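Local structure of ssDNA binding protein (Aeropyrum pernix, 4PSN) at residues A44-N49 and I83-S88. The protein probably binds single-stranded DNA, which a system of tunnels between the subunits of its assembly appears to entrap. Numbering follows the deposited sequence.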
# COMPACT_ATOMS: atom_id res chain seq x y z
N ALA C 44 21.48 5.46 -2.23
CA ALA C 44 21.70 4.07 -2.63
C ALA C 44 22.70 3.40 -1.70
O ALA C 44 22.54 2.24 -1.32
CB ALA C 44 22.17 3.98 -4.08
N MSE C 45 23.74 4.14 -1.31
CA MSE C 45 24.78 3.59 -0.44
C MSE C 45 24.31 3.43 0.98
O MSE C 45 24.63 2.44 1.65
CB MSE C 45 26.02 4.47 -0.46
CG MSE C 45 26.81 4.39 -1.75
SE MSE C 45 28.27 5.68 -1.68
CE MSE C 45 28.65 5.56 0.24
N ALA C 46 23.57 4.42 1.46
CA ALA C 46 22.97 4.33 2.78
C ALA C 46 22.09 3.08 2.89
O ALA C 46 22.20 2.30 3.85
CB ALA C 46 22.15 5.59 3.09
N ALA C 47 21.23 2.88 1.91
CA ALA C 47 20.33 1.73 1.93
C ALA C 47 21.11 0.42 1.79
O ALA C 47 20.80 -0.57 2.46
CB ALA C 47 19.30 1.84 0.82
N GLY C 48 22.11 0.42 0.91
CA GLY C 48 22.93 -0.77 0.71
C GLY C 48 23.72 -1.17 1.95
O GLY C 48 23.78 -2.35 2.31
N ASN C 49 24.34 -0.19 2.61
CA ASN C 49 25.00 -0.42 3.89
C ASN C 49 24.06 -0.95 4.97
O ASN C 49 24.40 -1.87 5.71
CB ASN C 49 25.65 0.87 4.40
CG ASN C 49 26.84 1.30 3.57
OD1 ASN C 49 27.42 0.50 2.84
ND2 ASN C 49 27.21 2.58 3.68
N ILE C 83 23.77 11.06 5.59
CA ILE C 83 22.79 10.19 6.22
C ILE C 83 23.47 9.36 7.31
O ILE C 83 24.46 8.68 7.04
CB ILE C 83 22.17 9.24 5.19
CG1 ILE C 83 21.59 10.04 4.02
CG2 ILE C 83 21.09 8.39 5.82
CD1 ILE C 83 21.20 9.19 2.82
N GLN C 84 22.94 9.41 8.52
CA GLN C 84 23.43 8.55 9.59
C GLN C 84 22.28 7.80 10.25
O GLN C 84 21.30 8.42 10.66
CB GLN C 84 24.17 9.38 10.65
CG GLN C 84 25.21 10.35 10.07
CD GLN C 84 25.12 11.74 10.69
OE1 GLN C 84 25.69 12.00 11.75
NE2 GLN C 84 24.39 12.64 10.03
N PHE C 85 22.39 6.48 10.34
CA PHE C 85 21.40 5.68 11.04
C PHE C 85 21.70 5.62 12.53
O PHE C 85 22.86 5.59 12.93
CB PHE C 85 21.36 4.25 10.47
CG PHE C 85 20.87 4.18 9.07
CD1 PHE C 85 19.53 4.36 8.78
CD2 PHE C 85 21.75 3.93 8.02
CE1 PHE C 85 19.07 4.30 7.48
CE2 PHE C 85 21.30 3.87 6.72
CZ PHE C 85 19.96 4.05 6.44
N ASP C 86 20.66 5.61 13.36
CA ASP C 86 20.85 5.44 14.79
C ASP C 86 20.53 4.01 15.18
O ASP C 86 19.37 3.66 15.34
CB ASP C 86 19.99 6.40 15.61
CG ASP C 86 20.28 6.32 17.10
OD1 ASP C 86 20.86 5.30 17.54
OD2 ASP C 86 19.95 7.28 17.84
N PHE C 87 21.55 3.19 15.35
CA PHE C 87 21.29 1.78 15.56
C PHE C 87 20.70 1.45 16.93
O PHE C 87 20.17 0.36 17.12
CB PHE C 87 22.49 0.92 15.21
CG PHE C 87 22.74 0.81 13.73
CD1 PHE C 87 22.08 -0.13 12.97
CD2 PHE C 87 23.63 1.67 13.09
CE1 PHE C 87 22.30 -0.23 11.59
CE2 PHE C 87 23.86 1.57 11.73
CZ PHE C 87 23.20 0.63 10.97
N SER C 88 20.75 2.40 17.86
CA SER C 88 20.07 2.23 19.14
C SER C 88 18.54 2.29 18.98
O SER C 88 17.80 1.99 19.91
CB SER C 88 20.53 3.28 20.17
OG SER C 88 19.92 4.54 19.93
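Ala46, on helix 40-61, is met by two side chains from the start of strand 83-97, Ile83 and Phe85, in a compact example of how a helix is seated on a sheet. Its methyl group faces the strand, and the delta methyl of Ile83 approaches it end to end, with CD1 of Ile83 3.7 Å from CB of Ala46. The other branch of the isoleucine lies a little farther off, CG2 of Ile83 standing 4.1 Å from the same CB of Ala46. With CG1 anti to the carbonyl carbon of Ile83 (chi1 -55°) and the chain extended beyond it (chi2 168°), CD1 reaches the methyl, while CG2, anti to the backbone N, flanks it.

Phe85 uses the rim of its ring instead: CE2 of Phe85 comes 3.4 Å from the carbonyl O of Ala46, which sits at the ring edge near its plane. The same ring carbon brushes the alanine side chain, CE2 of Phe85 being 4.1 Å from CB of Ala46. One turn farther along the helix, Leu50 also packs on this ring, while Ile74 and Tyr76 touch it from the neighbouring strand 69-78.

Farther along segment 83-88, where the chain turns a corner at Phe87 and Ser88, Asp86 forms an Asx turn, its OD1 accepting from the backbone N of Ser88 at 2.9 Å. OG of Ser88 also donates to OD1 of Asp86 (2.7 Å), from the same face of the carboxylate plane, so two bonds grip one oxygen.

No hydrogen bond joins helix to strand here; cohesion rests on methyl-to-methyl packing and an aromatic edge whose weakly positive C-H rim probably suits the carbonyl oxygen it faces.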